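PDB 4OEV: putative peptide ABC-transport system periplasmic peptide-binding protein from Campylobacter jejuni, which binds nickel(II) outside the cytoplasm as the extracytoplasmic nickel-binding protein NikZ of an ABC-type importer, holding the ion here together with oxalate. Local coordinates for residues L234-R242 and I473-G482; Y279-R289 and F456-L464. All coordinates share one frame; numbering follows the deposited sequence.

Interaction 1: L234-R242 and I473-G482; sequences LREKSADYR and IKTRTLGHHG. With NI (nickel (II) ion), chain C; OXL (oxalate ion), chain D.
Leu234 meets the loop 473-482 through both of its methyl groups: CD1 packs on CG2 of Ile473, and CD2 lies near CG2 of Thr475. Glu236 comes next, its aliphatic part covered by Leu478, whose CD1 lies 3.6 Å from Glu236 CB. The chain bends at chi2 (-130°) and carries the carboxylate back to the loop, where OE1 takes a weak bond from the backbone N of Arg476 and a water bridges OE2 and Lys474 O. At Lys237 the backbones draw together. Leu478 N gives an almost straight bond to Lys237 O (3.0 Å, 178°), and Leu478 O receives Ala239 N, so that Ser238 sits in a single bridge opposite Leu478. Ser238 OG, also bonded to Leu460 O, takes the N-H of Asp240 in an ST turn.

Asp240 illustrates how a second-shell carboxylate positions a metal ligand. With CG anti to the backbone N (chi1 -168°), its OD1 accepts from His480 ND1 at 2.9 Å, in the plane of the imidazole but from above that of the carboxylate; OD2 accepts His481 N at 2.9 Å. Arg242 holds both oxygens end-on from the other face, NH1 to OD1 and NH2 to OD2, so each oxygen has two donors. The turn of the His480 ring is thereby fixed, and NE2 is left to bind nickel at 2.1 Å. His481, whose ND1 bonds to Glu12, His26, a water and two oxalate oxygens complete the site. Strand 454-467 pairs with both strands flanking this turn, 231-236 and 241-246, while helix 342-357 touches Arg242 and both histidines through Arg344.

Interaction 2: Y279-R289 and F456-L464; sequences YAFVANHPLER and FLAYLDFAL
Strand 280-282 runs antiparallel to strand 456-460, their axes 4.4 Å apart at closest approach and 147° between their directions, with Phe281 and Tyr459 as the hydrogen-bonded pair (Phe281 N to Tyr459 O, 2.9 Å; Tyr459 N to Phe281 O, 2.8 Å). Asp461 N to Tyr279 O and Ala283 N to Leu457 O extend the ladder at its ends. On one face the methyl of Ala280 lies near Ala458 CB and Leu460 CD2. On the other, the side chains of Phe281 and Tyr459 run side by side in the same direction. Their rings are nearly parallel (11°) but slid apart, so that it is Tyr459 CB that sits over the face of the phenylalanine, 3.6 Å from its centroid. Phe281 CG lies between its backbone N and carbonyl carbon (chi1 76°), which folds the ring across its partner strand.

This is an edge of the large antiparallel sheet of the solute-binding protein, in which strand 454-467 pairs with several others; a classic beta bulge at Leu457 and Ala458, both opposite Arg242, interrupts it here.

Beyond the strand, the loop wraps round the far end of Tyr459. The phenol OH donates to His285 O at 2.6 Å, on a lone pair in the carbonyl plane, and accepts a nearly straight bond from Glu288 N at 2.9 Å. The extended side chain of Glu288 brings OE1 to the backbone N-H groups of Asn284 and His285, holding the loop in shape. Phe456 packs against the same loop, with His285 CA over the centre of its ring and Pro286 CB close to CE1. At the opposite end, Tyr279 sets CD1 against Asp461 CB, and a water joins Arg289 NH2 to Asp461 OD1, while OD2 forms salt bridges with Lys237 and Arg235.

In the fold
Part of strand 454-467 is one segment of interaction 2, and the strands flanking the turn of interaction 1 pair with it; along the chain interaction 2 is nested inside the loop closed by interaction 1. Each is partly buried, though only interaction 1 includes exposed residues, Arg235 and Lys237. Its end at Asp240, His480 and Arg242 is polar and reaches the nickel site; the other is side-chain packing and backbone contact. Interaction 2, away from the annotated sites, relies on a short antiparallel strand pair, disturbed by a bulge, and aromatic packing. The two meet at the Asp461 salt bridges, where Arg235 makes a cation-pi contact with Tyr279, and at Ser238 beside Leu460.

Interaction 1: L234-R242 and I473-G482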
# COMPACT_ATOMS: atom_id res chain seq x y z
N LEU A 234 -12.91 -6.39 15.10
CA LEU A 234 -13.56 -5.65 14.04
C LEU A 234 -13.08 -6.17 12.70
O LEU A 234 -11.88 -6.10 12.43
CB LEU A 234 -13.23 -4.17 14.11
CG LEU A 234 -14.22 -3.31 14.87
CD1 LEU A 234 -13.57 -1.96 14.95
CD2 LEU A 234 -15.56 -3.26 14.17
N ARG A 235 -14.00 -6.68 11.87
CA ARG A 235 -13.65 -7.14 10.53
C ARG A 235 -13.60 -5.97 9.59
O ARG A 235 -14.59 -5.25 9.49
CB ARG A 235 -14.65 -8.14 9.97
CG ARG A 235 -14.40 -8.41 8.48
CD ARG A 235 -15.41 -9.35 7.87
NE ARG A 235 -15.43 -10.67 8.49
CZ ARG A 235 -15.05 -11.80 7.89
NH1 ARG A 235 -14.59 -11.77 6.65
NH2 ARG A 235 -15.13 -12.97 8.53
N GLU A 236 -12.47 -5.77 8.92
CA GLU A 236 -12.31 -4.61 8.02
C GLU A 236 -12.10 -5.09 6.58
O GLU A 236 -11.30 -5.98 6.35
CB GLU A 236 -11.13 -3.75 8.47
CG GLU A 236 -11.26 -3.31 9.92
CD GLU A 236 -11.06 -1.82 10.10
OE1 GLU A 236 -11.48 -1.04 9.22
OE2 GLU A 236 -10.46 -1.41 11.14
N LYS A 237 -12.85 -4.52 5.64
CA LYS A 237 -12.68 -4.82 4.22
C LYS A 237 -11.43 -4.11 3.75
O LYS A 237 -11.02 -3.15 4.38
CB LYS A 237 -13.89 -4.36 3.39
CG LYS A 237 -15.18 -5.16 3.65
CD LYS A 237 -15.09 -6.59 3.06
CE LYS A 237 -16.33 -7.45 3.37
NZ LYS A 237 -16.05 -8.76 4.10
N SER A 238 -10.81 -4.57 2.66
CA SER A 238 -9.62 -3.86 2.18
C SER A 238 -9.44 -4.04 0.69
O SER A 238 -9.97 -4.99 0.11
CB SER A 238 -8.35 -4.33 2.88
OG SER A 238 -7.74 -5.39 2.14
N ALA A 239 -8.61 -3.19 0.10
CA ALA A 239 -8.26 -3.30 -1.31
C ALA A 239 -6.91 -4.02 -1.45
O ALA A 239 -6.27 -4.01 -2.50
CB ALA A 239 -8.22 -1.89 -1.99
N ASP A 240 -6.47 -4.61 -0.34
CA ASP A 240 -5.18 -5.28 -0.29
C ASP A 240 -5.23 -6.69 -0.88
O ASP A 240 -6.03 -7.50 -0.43
CB ASP A 240 -4.72 -5.35 1.16
CG ASP A 240 -3.28 -5.76 1.29
OD1 ASP A 240 -2.55 -5.78 0.27
OD2 ASP A 240 -2.84 -6.02 2.41
N TYR A 241 -4.39 -7.00 -1.86
CA TYR A 241 -4.34 -8.40 -2.39
C TYR A 241 -2.97 -9.07 -2.20
O TYR A 241 -1.95 -8.39 -2.04
CB TYR A 241 -4.74 -8.44 -3.88
CG TYR A 241 -3.77 -7.66 -4.78
CD1 TYR A 241 -2.56 -8.24 -5.19
CD2 TYR A 241 -4.07 -6.38 -5.22
CE1 TYR A 241 -1.66 -7.51 -6.00
CE2 TYR A 241 -3.18 -5.66 -6.04
CZ TYR A 241 -1.98 -6.23 -6.39
OH TYR A 241 -1.10 -5.54 -7.18
N ARG A 242 -2.94 -10.41 -2.21
CA ARG A 242 -1.70 -11.17 -2.19
C ARG A 242 -1.55 -11.85 -3.55
O ARG A 242 -2.54 -12.20 -4.15
CB ARG A 242 -1.65 -12.27 -1.09
CG ARG A 242 -1.65 -11.67 0.32
CD ARG A 242 -0.31 -11.09 0.70
NE ARG A 242 -0.44 -10.23 1.87
CZ ARG A 242 -0.81 -8.95 1.83
NH1 ARG A 242 -1.11 -8.35 0.68
NH2 ARG A 242 -0.91 -8.27 2.96
N ILE A 473 -13.52 3.46 17.82
CA ILE A 473 -12.91 2.93 16.59
C ILE A 473 -13.94 2.89 15.48
O ILE A 473 -15.05 2.43 15.66
CB ILE A 473 -12.31 1.53 16.80
CG1 ILE A 473 -11.26 1.57 17.91
CG2 ILE A 473 -11.66 1.02 15.49
CD1 ILE A 473 -10.80 0.15 18.33
N LYS A 474 -13.57 3.45 14.34
CA LYS A 474 -14.41 3.40 13.16
C LYS A 474 -13.71 2.61 12.06
O LYS A 474 -12.49 2.77 11.87
CB LYS A 474 -14.73 4.81 12.67
CG LYS A 474 -15.68 5.61 13.60
CD LYS A 474 -15.90 6.98 12.95
CE LYS A 474 -16.89 7.85 13.72
NZ LYS A 474 -16.73 9.28 13.29
N THR A 475 -14.47 1.79 11.32
CA THR A 475 -13.90 1.05 10.18
C THR A 475 -13.97 1.91 8.94
O THR A 475 -14.73 2.88 8.88
CB THR A 475 -14.66 -0.24 9.88
OG1 THR A 475 -16.01 0.10 9.56
CG2 THR A 475 -14.65 -1.21 11.08
N ARG A 476 -13.12 1.55 7.98
CA ARG A 476 -13.29 1.98 6.61
C ARG A 476 -12.45 1.05 5.73
O ARG A 476 -11.75 0.14 6.24
CB ARG A 476 -12.92 3.46 6.42
CG ARG A 476 -11.47 3.83 6.60
CD ARG A 476 -11.22 5.35 6.34
NE ARG A 476 -9.80 5.50 6.06
CZ ARG A 476 -9.13 6.64 5.96
NH1 ARG A 476 -7.82 6.58 5.71
NH2 ARG A 476 -9.74 7.80 6.17
N THR A 477 -12.59 1.19 4.42
CA THR A 477 -11.89 0.30 3.51
C THR A 477 -10.40 0.55 3.63
O THR A 477 -9.91 1.66 3.37
CB THR A 477 -12.40 0.47 2.09
OG1 THR A 477 -13.80 0.21 2.11
CG2 THR A 477 -11.74 -0.56 1.13
N LEU A 478 -9.67 -0.48 4.05
CA LEU A 478 -8.25 -0.38 4.32
C LEU A 478 -7.43 -0.56 3.04
O LEU A 478 -7.97 -0.93 1.97
CB LEU A 478 -7.81 -1.42 5.38
CG LEU A 478 -8.55 -1.26 6.73
CD1 LEU A 478 -7.96 -2.17 7.79
CD2 LEU A 478 -8.59 0.24 7.22
N GLY A 479 -6.14 -0.27 3.15
CA GLY A 479 -5.20 -0.48 2.06
C GLY A 479 -4.29 -1.63 2.41
O GLY A 479 -4.54 -2.41 3.34
N HIS A 480 -3.23 -1.70 1.63
CA HIS A 480 -2.15 -2.66 1.76
C HIS A 480 -1.58 -2.65 3.19
O HIS A 480 -1.37 -1.57 3.78
CB HIS A 480 -1.11 -2.32 0.70
CG HIS A 480 0.09 -3.17 0.72
ND1 HIS A 480 0.02 -4.56 0.73
CD2 HIS A 480 1.41 -2.86 0.74
CE1 HIS A 480 1.24 -5.05 0.75
NE2 HIS A 480 2.11 -4.06 0.74
N HIS A 481 -1.43 -3.85 3.76
CA HIS A 481 -1.06 -4.12 5.16
C HIS A 481 -2.09 -3.62 6.15
O HIS A 481 -1.77 -3.52 7.32
CB HIS A 481 0.31 -3.53 5.57
CG HIS A 481 1.48 -4.10 4.82
ND1 HIS A 481 2.05 -5.33 5.10
CD2 HIS A 481 2.22 -3.57 3.81
CE1 HIS A 481 3.07 -5.54 4.28
NE2 HIS A 481 3.20 -4.48 3.49
N GLY A 482 -3.31 -3.34 5.69
CA GLY A 482 -4.35 -2.84 6.55
C GLY A 482 -4.13 -1.37 6.92
O GLY A 482 -4.89 -0.81 7.75
NI NI C . 4.05 -4.12 1.51
C1 OXL D . 4.66 -6.35 -0.06
C2 OXL D . 5.23 -5.09 -0.70
O1 OXL D . 4.68 -7.53 -0.61
O2 OXL D . 6.18 -5.26 -1.48
O3 OXL D . 4.18 -6.20 1.09
O4 OXL D . 4.86 -3.91 -0.35
O HOH W 1 -10.39 1.00 11.69
O HOH W 2 -13.73 -1.99 6.54
O HOH W 3 5.83 -4.22 2.34

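Interaction 2: Y279-R289 and F456-L464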
# COMPACT_ATOMS: atom_id res chain seq x y z
N TYR A 279 -11.95 -15.12 5.08
CA TYR A 279 -11.48 -13.77 5.40
C TYR A 279 -10.80 -13.21 4.15
O TYR A 279 -9.87 -12.38 4.23
CB TYR A 279 -10.52 -13.79 6.57
CG TYR A 279 -11.02 -13.02 7.76
CD1 TYR A 279 -10.60 -11.71 7.97
CD2 TYR A 279 -11.91 -13.59 8.66
CE1 TYR A 279 -11.05 -10.98 9.06
CE2 TYR A 279 -12.38 -12.86 9.77
CZ TYR A 279 -11.94 -11.54 9.95
OH TYR A 279 -12.37 -10.79 11.03
N ALA A 280 -11.27 -13.66 2.99
CA ALA A 280 -10.62 -13.31 1.72
C ALA A 280 -11.53 -13.63 0.54
O ALA A 280 -12.49 -14.39 0.69
CB ALA A 280 -9.30 -14.04 1.59
N PHE A 281 -11.23 -13.08 -0.63
CA PHE A 281 -11.91 -13.51 -1.83
C PHE A 281 -10.85 -13.70 -2.92
O PHE A 281 -9.77 -13.10 -2.85
CB PHE A 281 -13.09 -12.57 -2.25
CG PHE A 281 -12.70 -11.24 -2.91
CD1 PHE A 281 -12.35 -11.16 -4.27
CD2 PHE A 281 -12.83 -10.02 -2.20
CE1 PHE A 281 -12.04 -9.92 -4.87
CE2 PHE A 281 -12.55 -8.78 -2.78
CZ PHE A 281 -12.15 -8.71 -4.11
N VAL A 282 -11.13 -14.60 -3.85
CA VAL A 282 -10.18 -14.90 -4.93
C VAL A 282 -9.88 -13.63 -5.74
O VAL A 282 -10.81 -12.92 -6.13
CB VAL A 282 -10.69 -15.98 -5.88
CG1 VAL A 282 -9.66 -16.19 -7.02
CG2 VAL A 282 -10.97 -17.29 -5.09
N ALA A 283 -8.58 -13.35 -5.98
CA ALA A 283 -8.11 -12.25 -6.80
C ALA A 283 -7.68 -12.71 -8.20
O ALA A 283 -7.12 -13.80 -8.37
CB ALA A 283 -6.93 -11.52 -6.11
N ASN A 284 -7.90 -11.84 -9.17
CA ASN A 284 -7.52 -12.06 -10.56
C ASN A 284 -6.82 -10.86 -11.15
O ASN A 284 -6.05 -10.98 -12.08
CB ASN A 284 -8.77 -12.39 -11.39
CG ASN A 284 -9.19 -13.82 -11.24
OD1 ASN A 284 -8.37 -14.73 -11.48
ND2 ASN A 284 -10.46 -14.06 -10.85
N HIS A 285 -7.09 -9.69 -10.60
CA HIS A 285 -6.39 -8.49 -11.09
C HIS A 285 -6.35 -7.41 -9.98
O HIS A 285 -6.91 -7.62 -8.91
CB HIS A 285 -7.04 -8.00 -12.40
CG HIS A 285 -8.32 -7.24 -12.23
ND1 HIS A 285 -8.39 -5.99 -11.64
CD2 HIS A 285 -9.57 -7.52 -12.67
CE1 HIS A 285 -9.64 -5.56 -11.68
NE2 HIS A 285 -10.37 -6.46 -12.30
N PRO A 286 -5.64 -6.28 -10.21
CA PRO A 286 -5.29 -5.48 -9.01
C PRO A 286 -6.27 -4.34 -8.69
O PRO A 286 -6.02 -3.54 -7.76
CB PRO A 286 -3.93 -4.92 -9.38
CG PRO A 286 -4.03 -4.70 -10.85
CD PRO A 286 -5.00 -5.74 -11.41
N LEU A 287 -7.41 -4.32 -9.37
CA LEU A 287 -8.35 -3.22 -9.18
C LEU A 287 -9.77 -3.68 -8.89
O LEU A 287 -10.73 -2.98 -9.25
CB LEU A 287 -8.33 -2.31 -10.42
CG LEU A 287 -7.06 -1.50 -10.67
CD1 LEU A 287 -7.11 -0.85 -12.02
CD2 LEU A 287 -6.90 -0.42 -9.59
N GLU A 288 -9.93 -4.82 -8.19
CA GLU A 288 -11.26 -5.44 -8.00
C GLU A 288 -12.11 -4.84 -6.87
O GLU A 288 -13.26 -5.28 -6.61
CB GLU A 288 -11.08 -6.94 -7.77
CG GLU A 288 -10.49 -7.61 -9.03
CD GLU A 288 -10.54 -9.12 -8.97
OE1 GLU A 288 -9.45 -9.74 -8.79
OE2 GLU A 288 -11.65 -9.67 -9.09
N ARG A 289 -11.56 -3.84 -6.19
CA ARG A 289 -12.34 -3.06 -5.25
C ARG A 289 -12.42 -1.60 -5.69
O ARG A 289 -12.90 -0.73 -4.94
CB ARG A 289 -11.76 -3.14 -3.84
CG ARG A 289 -12.09 -4.45 -3.12
CD ARG A 289 -12.42 -4.19 -1.67
NE ARG A 289 -12.50 -5.44 -0.94
CZ ARG A 289 -13.64 -6.05 -0.62
NH1 ARG A 289 -14.80 -5.48 -0.94
NH2 ARG A 289 -13.63 -7.21 0.04
N PHE A 456 -2.18 -13.79 -9.33
CA PHE A 456 -3.01 -13.11 -8.30
C PHE A 456 -3.68 -14.20 -7.46
O PHE A 456 -4.15 -15.18 -8.01
CB PHE A 456 -4.05 -12.21 -8.91
CG PHE A 456 -3.51 -10.90 -9.37
CD1 PHE A 456 -3.65 -9.77 -8.56
CD2 PHE A 456 -2.88 -10.78 -10.58
CE1 PHE A 456 -3.18 -8.53 -8.97
CE2 PHE A 456 -2.38 -9.49 -11.00
CZ PHE A 456 -2.55 -8.40 -10.18
N LEU A 457 -3.74 -14.00 -6.15
CA LEU A 457 -4.26 -15.08 -5.30
C LEU A 457 -5.53 -14.64 -4.58
O LEU A 457 -6.60 -15.19 -4.83
CB LEU A 457 -3.19 -15.51 -4.31
CG LEU A 457 -1.97 -16.12 -5.02
CD1 LEU A 457 -0.77 -16.20 -4.05
CD2 LEU A 457 -2.34 -17.53 -5.51
N ALA A 458 -5.45 -13.62 -3.71
CA ALA A 458 -6.64 -13.28 -2.94
C ALA A 458 -6.63 -11.82 -2.42
O ALA A 458 -5.57 -11.28 -2.12
CB ALA A 458 -6.80 -14.22 -1.77
N TYR A 459 -7.81 -11.24 -2.31
CA TYR A 459 -8.03 -9.98 -1.59
C TYR A 459 -8.34 -10.30 -0.12
O TYR A 459 -9.06 -11.25 0.15
CB TYR A 459 -9.18 -9.20 -2.20
CG TYR A 459 -8.78 -8.41 -3.44
CD1 TYR A 459 -8.48 -7.06 -3.36
CD2 TYR A 459 -8.75 -9.01 -4.69
CE1 TYR A 459 -8.14 -6.31 -4.51
CE2 TYR A 459 -8.39 -8.28 -5.84
CZ TYR A 459 -8.10 -6.94 -5.75
OH TYR A 459 -7.75 -6.23 -6.88
N LEU A 460 -7.75 -9.55 0.81
CA LEU A 460 -7.86 -9.84 2.23
C LEU A 460 -8.83 -8.94 3.01
O LEU A 460 -8.96 -7.73 2.74
CB LEU A 460 -6.48 -9.70 2.87
CG LEU A 460 -5.34 -10.43 2.22
CD1 LEU A 460 -4.10 -10.13 3.02
CD2 LEU A 460 -5.64 -11.98 2.23
N ASP A 461 -9.54 -9.54 3.97
CA ASP A 461 -10.12 -8.75 5.05
C ASP A 461 -9.10 -8.68 6.16
O ASP A 461 -8.20 -9.53 6.25
CB ASP A 461 -11.41 -9.35 5.61
CG ASP A 461 -12.59 -9.08 4.76
OD1 ASP A 461 -12.41 -8.40 3.73
OD2 ASP A 461 -13.70 -9.51 5.14
N PHE A 462 -9.25 -7.70 7.02
CA PHE A 462 -8.34 -7.59 8.15
C PHE A 462 -9.12 -7.70 9.42
O PHE A 462 -10.28 -7.29 9.50
CB PHE A 462 -7.54 -6.27 8.10
CG PHE A 462 -6.40 -6.32 7.13
CD1 PHE A 462 -5.18 -6.83 7.53
CD2 PHE A 462 -6.55 -5.88 5.84
CE1 PHE A 462 -4.10 -6.94 6.64
CE2 PHE A 462 -5.47 -5.97 4.92
CZ PHE A 462 -4.26 -6.49 5.33
N ALA A 463 -8.47 -8.28 10.43
CA ALA A 463 -9.08 -8.39 11.74
C ALA A 463 -8.38 -7.44 12.70
O ALA A 463 -7.23 -7.67 13.07
CB ALA A 463 -9.02 -9.88 12.26
N LEU A 464 -9.07 -6.36 13.08
CA LEU A 464 -8.55 -5.48 14.11
C LEU A 464 -8.92 -6.02 15.46
O LEU A 464 -10.11 -6.04 15.86
CB LEU A 464 -9.09 -4.04 13.94
CG LEU A 464 -8.72 -3.06 15.06
CD1 LEU A 464 -7.24 -3.08 15.41
CD2 LEU A 464 -9.17 -1.63 14.65
O HOH W 4 -11.37 -7.20 1.76